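Long-range contacts in glycerol-3-phosphate dehydrogenase [NAD(+)] (Dunaliella salina, PDB 6IUY), which converts dihydroxyacetone phosphate directly to glycerol, probably by coupling an NAD-dependent glycerol-3-phosphate dehydrogenase to a haloacid dehalogenase-type phosphatase: residues D36-V42 / V126-S132; N199-G205 / A221-F227; A266-T270 / N411-A417. All blocks are in the same frame, centred on the assembly; numbering follows the deposited sequence.

Interaction 1: D36-V42 / V126-S132. With MG (magnesium ion), chain F.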
# COMPACT_ATOMS: atom_id res chain seq x y z
N ASP A 36 8.40 -21.71 -25.57
CA ASP A 36 7.35 -20.88 -25.00
C ASP A 36 6.00 -21.31 -25.54
O ASP A 36 4.97 -21.15 -24.88
CB ASP A 36 7.60 -19.40 -25.31
CG ASP A 36 8.88 -18.89 -24.71
OD1 ASP A 36 9.11 -19.12 -23.50
OD2 ASP A 36 9.67 -18.26 -25.46
N ALA A 37 6.01 -21.84 -26.76
CA ALA A 37 4.81 -22.42 -27.35
C ALA A 37 5.16 -23.51 -28.36
O ALA A 37 6.12 -23.37 -29.12
CB ALA A 37 3.98 -21.34 -28.01
N VAL A 38 4.37 -24.58 -28.36
CA VAL A 38 4.48 -25.68 -29.32
C VAL A 38 3.21 -25.73 -30.18
O VAL A 38 2.10 -25.86 -29.65
CB VAL A 38 4.68 -27.04 -28.60
CG1 VAL A 38 4.96 -28.14 -29.60
CG2 VAL A 38 5.79 -26.94 -27.57
N CYS A 39 3.37 -25.63 -31.50
CA CYS A 39 2.23 -25.72 -32.42
C CYS A 39 2.13 -27.09 -33.09
O CYS A 39 3.09 -27.57 -33.70
CB CYS A 39 2.31 -24.62 -33.47
SG CYS A 39 2.52 -22.97 -32.76
N PHE A 40 0.96 -27.73 -32.99
CA PHE A 40 0.80 -29.06 -33.55
C PHE A 40 -0.07 -29.02 -34.80
O PHE A 40 -1.15 -28.41 -34.80
CB PHE A 40 0.19 -30.02 -32.53
CG PHE A 40 1.14 -30.48 -31.45
CD1 PHE A 40 1.49 -29.62 -30.42
CD2 PHE A 40 1.64 -31.77 -31.45
CE1 PHE A 40 2.36 -30.04 -29.42
CE2 PHE A 40 2.50 -32.20 -30.46
CZ PHE A 40 2.87 -31.33 -29.44
N ASP A 41 0.39 -29.69 -35.85
CA ASP A 41 -0.47 -29.95 -36.99
C ASP A 41 -1.47 -31.00 -36.54
O ASP A 41 -1.14 -31.80 -35.67
CB ASP A 41 0.33 -30.45 -38.20
CG ASP A 41 -0.55 -30.87 -39.37
OD1 ASP A 41 -1.37 -30.05 -39.86
OD2 ASP A 41 -0.44 -32.04 -39.78
N VAL A 42 -2.68 -30.98 -37.09
CA VAL A 42 -3.69 -31.97 -36.73
C VAL A 42 -3.49 -33.29 -37.48
O VAL A 42 -3.16 -34.33 -36.88
CB VAL A 42 -5.10 -31.45 -37.02
CG1 VAL A 42 -6.12 -32.57 -36.91
CG2 VAL A 42 -5.45 -30.33 -36.07
N VAL A 126 3.86 -24.09 -20.98
CA VAL A 126 4.08 -23.96 -22.42
C VAL A 126 2.72 -23.85 -23.10
O VAL A 126 1.85 -24.69 -22.87
CB VAL A 126 4.88 -25.15 -22.99
CG1 VAL A 126 5.03 -25.04 -24.51
CG2 VAL A 126 6.25 -25.20 -22.35
N GLU A 127 2.49 -22.81 -23.89
CA GLU A 127 1.20 -22.71 -24.60
C GLU A 127 1.19 -23.59 -25.84
O GLU A 127 2.15 -23.64 -26.61
CB GLU A 127 0.86 -21.27 -24.98
CG GLU A 127 -0.10 -20.61 -23.98
CD GLU A 127 -1.48 -20.33 -24.55
OE1 GLU A 127 -1.61 -19.32 -25.27
OE2 GLU A 127 -2.44 -21.09 -24.28
N VAL A 128 0.07 -24.28 -26.03
CA VAL A 128 -0.08 -25.22 -27.12
C VAL A 128 -1.11 -24.72 -28.13
O VAL A 128 -2.20 -24.26 -27.76
CB VAL A 128 -0.49 -26.62 -26.58
CG1 VAL A 128 -1.01 -27.50 -27.71
CG2 VAL A 128 0.70 -27.26 -25.86
N PHE A 129 -0.72 -24.79 -29.40
CA PHE A 129 -1.61 -24.44 -30.50
C PHE A 129 -1.80 -25.61 -31.47
O PHE A 129 -0.90 -26.41 -31.71
CB PHE A 129 -1.05 -23.25 -31.28
CG PHE A 129 -0.97 -21.99 -30.50
CD1 PHE A 129 -1.99 -21.05 -30.57
CD2 PHE A 129 0.14 -21.72 -29.70
CE1 PHE A 129 -1.92 -19.88 -29.86
CE2 PHE A 129 0.21 -20.55 -28.99
CZ PHE A 129 -0.82 -19.63 -29.06
N LEU A 130 -3.00 -25.68 -32.04
CA LEU A 130 -3.22 -26.45 -33.24
C LEU A 130 -3.19 -25.51 -34.45
O LEU A 130 -3.86 -24.47 -34.45
CB LEU A 130 -4.56 -27.20 -33.16
CG LEU A 130 -4.74 -28.08 -31.93
CD1 LEU A 130 -6.11 -28.71 -31.91
CD2 LEU A 130 -3.66 -29.14 -31.89
N ILE A 131 -2.41 -25.86 -35.47
CA ILE A 131 -2.42 -25.13 -36.74
C ILE A 131 -2.62 -26.13 -37.89
O ILE A 131 -1.78 -27.00 -38.11
CB ILE A 131 -1.13 -24.33 -36.98
CG1 ILE A 131 -0.82 -23.42 -35.79
CG2 ILE A 131 -1.23 -23.51 -38.26
CD1 ILE A 131 0.45 -22.58 -35.96
N SER A 132 -3.73 -25.99 -38.60
CA SER A 132 -4.14 -26.99 -39.58
C SER A 132 -4.62 -26.34 -40.88
O SER A 132 -5.08 -25.19 -40.89
CB SER A 132 -5.24 -27.88 -39.00
OG SER A 132 -6.05 -28.47 -40.01
MG MG F . -0.49 -33.28 -41.53
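From A37 beside E127 to F40 beside L130, strands 37-40 and 127-131 run parallel, their axes 4.5 Å apart at closest approach and 24° from alignment. V38 and F40 each use both N and O in the ladder, bonding to E127 and F129 and to F129 and I131 in turn, while E127 N reaches back to D36 O. On the face that carries A37 and C39, the ring of F129 is the centrepiece: A37 CB meets CE2 of F129 in the ring plane at 4.0 Å, and C39 SG sits obliquely 5.0 Å from the F129 ring centroid, a sulfur-aromatic contact. I131 closes the row. Its CG1 is anti to the carbonyl carbon (chi1 -53°), which brings I131 CD1 within 3.7 Å of C39 CB. On the other face V38 CG2 crosses V126 CG1 at 3.7 Å, and F40 CB touches L130 CD2 at 4.0 Å. Just after F40, D41 OD2 binds magnesium at 2.1 Å, in a site completed by D43 O and D206 OD1, while D41 OD1 forms a salt bridge with K185. Helix 184-195 covers C39, F129 and I131, and helix 114-123 covers V38, F40 and V128. Strand 201-205 flanks strand 37-40 on its other edge, so the pair lies centrally in a helix-covered parallel sheet.

Interaction 2: N199-G205 / A221-F227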
# COMPACT_ATOMS: atom_id res chain seq x y z
N ASN A 199 8.88 -16.18 -27.44
CA ASN A 199 10.06 -15.97 -28.26
C ASN A 199 10.51 -17.25 -28.97
O ASN A 199 10.92 -17.22 -30.13
CB ASN A 199 11.19 -15.39 -27.41
CG ASN A 199 10.89 -13.98 -26.92
OD1 ASN A 199 10.61 -13.08 -27.71
ND2 ASN A 199 10.92 -13.78 -25.60
N ASN A 200 10.44 -18.37 -28.26
CA ASN A 200 10.72 -19.67 -28.86
C ASN A 200 9.43 -20.42 -29.17
O ASN A 200 8.77 -20.90 -28.25
CB ASN A 200 11.61 -20.50 -27.95
CG ASN A 200 12.82 -19.75 -27.48
OD1 ASN A 200 13.42 -18.98 -28.25
ND2 ASN A 200 13.19 -19.93 -26.22
N ILE A 201 9.11 -20.54 -30.45
CA ILE A 201 7.91 -21.25 -30.89
C ILE A 201 8.30 -22.44 -31.79
O ILE A 201 9.05 -22.28 -32.74
CB ILE A 201 6.94 -20.33 -31.66
CG1 ILE A 201 6.68 -19.04 -30.87
CG2 ILE A 201 5.63 -21.05 -31.94
CD1 ILE A 201 5.98 -17.96 -31.66
N ILE A 202 7.77 -23.61 -31.46
CA ILE A 202 8.14 -24.85 -32.12
C ILE A 202 7.00 -25.26 -33.04
O ILE A 202 5.83 -25.07 -32.68
CB ILE A 202 8.41 -26.00 -31.09
CG1 ILE A 202 9.33 -25.54 -29.95
CG2 ILE A 202 8.93 -27.27 -31.78
CD1 ILE A 202 10.67 -24.96 -30.40
N MET A 203 7.33 -25.80 -34.22
CA MET A 203 6.30 -26.42 -35.05
C MET A 203 6.48 -27.94 -35.07
O MET A 203 7.59 -28.44 -35.32
CB MET A 203 6.31 -25.87 -36.48
CG MET A 203 5.23 -26.49 -37.40
SD MET A 203 3.57 -25.80 -37.17
CE MET A 203 2.59 -27.26 -36.82
N VAL A 204 5.40 -28.66 -34.80
CA VAL A 204 5.43 -30.12 -34.84
C VAL A 204 4.41 -30.63 -35.85
O VAL A 204 3.21 -30.35 -35.70
CB VAL A 204 5.12 -30.75 -33.46
CG1 VAL A 204 5.39 -32.25 -33.50
CG2 VAL A 204 5.95 -30.08 -32.38
N GLY A 205 4.88 -31.36 -36.87
CA GLY A 205 4.02 -31.89 -37.91
C GLY A 205 4.65 -32.86 -38.91
O GLY A 205 5.84 -33.17 -38.85
N ALA A 221 8.28 -20.39 -37.21
CA ALA A 221 8.73 -21.26 -36.12
C ALA A 221 10.26 -21.23 -36.01
O ALA A 221 10.96 -21.02 -37.00
CB ALA A 221 8.24 -22.69 -36.34
N ASP A 222 10.75 -21.44 -34.79
CA ASP A 222 12.19 -21.41 -34.55
C ASP A 222 12.77 -22.78 -34.80
O ASP A 222 13.96 -22.93 -35.04
CB ASP A 222 12.48 -20.93 -33.13
CG ASP A 222 12.09 -19.47 -32.93
OD1 ASP A 222 12.77 -18.60 -33.50
OD2 ASP A 222 11.10 -19.20 -32.22
N ALA A 223 11.91 -23.79 -34.77
CA ALA A 223 12.33 -25.14 -35.10
C ALA A 223 11.15 -25.99 -35.56
O ALA A 223 10.03 -25.84 -35.08
CB ALA A 223 13.03 -25.77 -33.91
N PHE A 224 11.42 -26.88 -36.51
CA PHE A 224 10.42 -27.82 -36.98
C PHE A 224 10.84 -29.22 -36.57
O PHE A 224 11.94 -29.66 -36.88
CB PHE A 224 10.24 -27.71 -38.50
CG PHE A 224 9.48 -28.84 -39.12
CD1 PHE A 224 8.31 -29.30 -38.56
CD2 PHE A 224 9.93 -29.44 -40.29
CE1 PHE A 224 7.60 -30.36 -39.14
CE2 PHE A 224 9.24 -30.49 -40.87
CZ PHE A 224 8.07 -30.95 -40.30
N ILE A 225 9.97 -29.88 -35.81
CA ILE A 225 10.13 -31.28 -35.46
C ILE A 225 9.17 -32.07 -36.31
O ILE A 225 7.95 -31.83 -36.26
CB ILE A 225 9.85 -31.54 -33.96
CG1 ILE A 225 10.91 -30.88 -33.08
CG2 ILE A 225 9.75 -33.04 -33.69
CD1 ILE A 225 10.58 -30.90 -31.61
N CYS A 226 9.70 -32.98 -37.12
CA CYS A 226 8.84 -33.77 -37.99
C CYS A 226 8.43 -35.05 -37.30
O CYS A 226 9.28 -35.82 -36.84
CB CYS A 226 9.53 -34.08 -39.32
SG CYS A 226 8.62 -35.29 -40.33
N PHE A 227 7.12 -35.27 -37.22
CA PHE A 227 6.59 -36.48 -36.62
C PHE A 227 6.13 -37.49 -37.67
O PHE A 227 5.05 -37.35 -38.26
CB PHE A 227 5.43 -36.14 -35.69
CG PHE A 227 4.82 -37.33 -35.03
CD1 PHE A 227 5.37 -37.86 -33.88
CD2 PHE A 227 3.67 -37.90 -35.55
CE1 PHE A 227 4.79 -38.95 -33.26
CE2 PHE A 227 3.08 -38.98 -34.95
CZ PHE A 227 3.64 -39.51 -33.81
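G205, M203 and D222 bury more surface than any other residue where strand 201-205 lies parallel to strand 223-227. G205 is nearly fully extended and works through its backbone alone: its N gives to I225 O, and its O accepts F227 N at 3.0 Å. No side chain separates it from F224, whose CG is anti to the backbone N (chi1 166°); that rotation turns the ring edge to the partner strand, with CE1 of F224 3.3 Å from G205 O and CD1 of F224 near M203 O.

M203 is held through both its backbone N and its backbone O, N to A223 O almost straight (177°) and O from I225 N, both at 2.8 Å. Its CB packs on A221 CB at 3.7 Å, after which the chain bends away from the contact.

D222 extends the ladder with a side chain. Its N bonds to I201 O at 2.8 Å, and its OD2 accepts I201 N at 3.0 Å through the anti lone pair. The same OD2 is close to N199 O, another acceptor, and R193 probably eases this by binding both, as a salt bridge to D222 and a hydrogen bond to N199 O.

On the face away from M203 and F224, I202 CG2 and V204 CG1 pack on I225. Helix 208-215 links the strands in a beta-alpha-beta crossover, and G205 immediately precedes the magnesium ligand D206, consistent with the acidic strand-end loop of haloacid dehalogenase folds.

Interaction 3: A266-T270 / N411-A417. With NAD (nicotinamide-adenine-dinucleotide), chain C.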
# COMPACT_ATOMS: atom_id res chain seq x y z
N ALA A 266 14.46 -22.52 10.14
CA ALA A 266 13.04 -22.60 10.37
C ALA A 266 12.25 -22.40 9.09
O ALA A 266 11.41 -23.21 8.75
CB ALA A 266 12.62 -21.56 11.44
N TRP A 267 12.54 -21.31 8.38
CA TRP A 267 11.82 -20.95 7.16
C TRP A 267 12.30 -21.79 5.98
O TRP A 267 11.51 -22.21 5.12
CB TRP A 267 12.00 -19.44 6.88
CG TRP A 267 11.30 -18.89 5.64
CD1 TRP A 267 11.85 -18.07 4.68
CD2 TRP A 267 9.94 -19.10 5.23
NE1 TRP A 267 10.91 -17.75 3.72
CE2 TRP A 267 9.74 -18.37 4.04
CE3 TRP A 267 8.87 -19.82 5.76
CZ2 TRP A 267 8.51 -18.37 3.35
CZ3 TRP A 267 7.66 -19.81 5.10
CH2 TRP A 267 7.49 -19.09 3.90
N ALA A 268 13.60 -22.05 5.94
CA ALA A 268 14.12 -22.95 4.91
C ALA A 268 13.37 -24.28 4.95
O ALA A 268 12.86 -24.73 3.92
CB ALA A 268 15.60 -23.16 5.07
N CYS A 269 13.24 -24.88 6.14
CA CYS A 269 12.55 -26.17 6.25
C CYS A 269 11.05 -26.09 5.97
O CYS A 269 10.48 -27.05 5.42
CB CYS A 269 12.75 -26.80 7.64
SG CYS A 269 14.46 -27.33 7.99
N THR A 270 10.36 -25.01 6.34
CA THR A 270 8.93 -25.07 6.09
C THR A 270 8.77 -24.77 4.61
O THR A 270 7.89 -25.32 3.97
CB THR A 270 8.04 -24.15 7.01
OG1 THR A 270 7.38 -23.13 6.24
CG2 THR A 270 8.82 -23.56 8.18
N ASN A 411 5.29 -14.08 6.33
CA ASN A 411 5.49 -15.52 6.39
C ASN A 411 6.15 -16.09 7.64
O ASN A 411 7.08 -16.90 7.50
CB ASN A 411 6.35 -16.00 5.21
CG ASN A 411 5.77 -15.66 3.85
OD1 ASN A 411 4.55 -15.75 3.62
ND2 ASN A 411 6.66 -15.33 2.91
N ILE A 412 5.71 -15.74 8.84
CA ILE A 412 6.22 -16.42 10.04
C ILE A 412 6.20 -17.96 9.87
O ILE A 412 5.14 -18.54 9.72
CB ILE A 412 5.42 -16.05 11.30
CG1 ILE A 412 5.36 -14.52 11.49
CG2 ILE A 412 5.96 -16.79 12.53
CD1 ILE A 412 6.64 -13.82 11.22
N ALA A 413 7.36 -18.61 9.91
CA ALA A 413 7.50 -20.00 9.46
C ALA A 413 6.63 -21.01 10.18
O ALA A 413 5.95 -21.83 9.53
CB ALA A 413 8.95 -20.43 9.58
N GLY A 414 6.68 -20.99 11.51
CA GLY A 414 6.05 -22.03 12.32
C GLY A 414 4.61 -22.28 11.94
O GLY A 414 4.15 -23.42 11.90
N ASP A 415 3.89 -21.19 11.67
CA ASP A 415 2.47 -21.26 11.31
C ASP A 415 2.19 -21.80 9.90
O ASP A 415 1.23 -22.54 9.68
CB ASP A 415 1.87 -19.87 11.46
CG ASP A 415 1.91 -19.39 12.89
OD1 ASP A 415 1.52 -20.17 13.79
OD2 ASP A 415 2.37 -18.24 13.12
N ILE A 416 3.02 -21.41 8.95
CA ILE A 416 2.93 -21.96 7.60
C ILE A 416 3.32 -23.44 7.61
O ILE A 416 2.74 -24.24 6.89
CB ILE A 416 3.82 -21.16 6.66
CG1 ILE A 416 3.32 -19.72 6.62
CG2 ILE A 416 3.87 -21.79 5.29
CD1 ILE A 416 4.33 -18.72 6.04
N ALA A 417 4.26 -23.81 8.47
CA ALA A 417 4.65 -25.22 8.60
C ALA A 417 3.47 -26.06 9.10
O ALA A 417 3.43 -27.27 8.92
CB ALA A 417 5.84 -25.37 9.54
PA NAD C . 17.14 -19.57 11.08
O1A NAD C . 16.26 -20.64 11.57
O2A NAD C . 16.83 -18.19 11.64
O5B NAD C . 18.69 -19.88 11.46
C5B NAD C . 19.12 -21.23 11.69
C4B NAD C . 20.13 -21.66 10.59
O4B NAD C . 21.24 -20.97 10.72
C3B NAD C . 20.55 -23.11 10.83
O3B NAD C . 19.97 -23.97 9.96
C2B NAD C . 22.08 -23.11 10.62
O2B NAD C . 22.44 -24.26 9.74
C1B NAD C . 22.31 -21.97 10.07
N9A NAD C . 23.62 -21.56 10.37
C8A NAD C . 24.18 -21.33 11.58
N7A NAD C . 25.46 -20.96 11.36
C5A NAD C . 25.71 -20.98 10.03
C6A NAD C . 26.83 -20.72 9.27
N6A NAD C . 28.11 -20.33 9.76
N1A NAD C . 26.78 -20.80 7.94
C2A NAD C . 25.62 -21.16 7.33
N3A NAD C . 24.51 -21.43 8.06
C4A NAD C . 24.56 -21.34 9.41
O3 NAD C . 17.01 -19.54 9.48
PN NAD C . 15.68 -19.31 8.61
O1N NAD C . 14.45 -19.30 9.50
O2N NAD C . 15.54 -20.39 7.56
O5D NAD C . 15.80 -17.87 7.97
C5D NAD C . 16.73 -17.60 6.95
C4D NAD C . 16.18 -16.42 6.13
O4D NAD C . 14.88 -16.53 5.98
C3D NAD C . 16.41 -15.14 6.92
O3D NAD C . 16.93 -14.21 6.09
C2D NAD C . 15.00 -14.71 7.40
O2D NAD C . 15.02 -13.24 7.59
C1D NAD C . 14.21 -15.13 6.45
N1N NAD C . 12.84 -15.41 6.85
C2N NAD C . 12.53 -16.07 8.02
C3N NAD C . 11.20 -16.31 8.36
C7N NAD C . 10.89 -17.03 9.69
O7N NAD C . 9.77 -17.01 10.16
N7N NAD C . 11.96 -17.73 10.36
C4N NAD C . 10.17 -15.90 7.54
C5N NAD C . 10.48 -15.26 6.35
C6N NAD C . 11.81 -15.03 6.02
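W267 meets N411, A413 and I416 with the outer part of its indole, while the inner part lies against the nicotinamide of NAD. W267 CB touches C3N of NAD at 3.6 Å. CG is anti to the backbone N (chi1 -180°), which lays the indole along the nicotinamide: CG of W267 faces C4N, CD1 comes within 3.3 Å of C6N of NAD, and NE1 lies near C5N. C5N sits over the W267 ring face, 3.5 Å from its plane and nearer the edge than the middle. Past the fused bond, CE3 meets A413 CB at 3.9 Å, CZ3 meets I416 CD1 at 3.6 Å, and at the far corner CH2 of W267 meets N411 CB at 3.5 Å, a CH-pi contact on the same face that carries the nicotinamide. One turn on, T270 CB rests on A417 CB at 3.6 Å. An alanine in place of W267 would remove this platform and is likely to leave the nicotinamide without support on one side, with I416 and N411 facing a gap.

Within these segments only backbone amides hydrogen-bond NAD; R528 and Q563 add side-chain bonds from elsewhere. The amides of A266, W267 and A268, at the start of helix 266-282, bond to the NAD pyrophosphate as in a Rossmann-type glycine-rich turn, and A413 N binds the carboxamide O7N at 2.9 Å. No hydrogen bond joins the two segments directly, which implies that apolar packing sets the nicotinamide's resting surface while main-chain amides and the cofactor tie the segments into one site.

All three contacts are buried, yet they illustrate two ways of building a core. Interactions 1 and 2 are neighbours in one parallel sheet, since strands 37-40 and 201-205 pair directly: C39 bonds through its backbone to I202 and V204, and the CE of M203 packs beside C39 and D41. Both depend on main-chain ladders and converge on the magnesium site at the strand ends. Interaction 3 lies about 40 Å from interaction 1, between centres, in the dehydrogenase part. There the start of helix 266-282 meets N411 and the short helix 413-416 without a hydrogen bond between them, and the cofactor joins them. It also borders the second subunit, which touches neither strand pair.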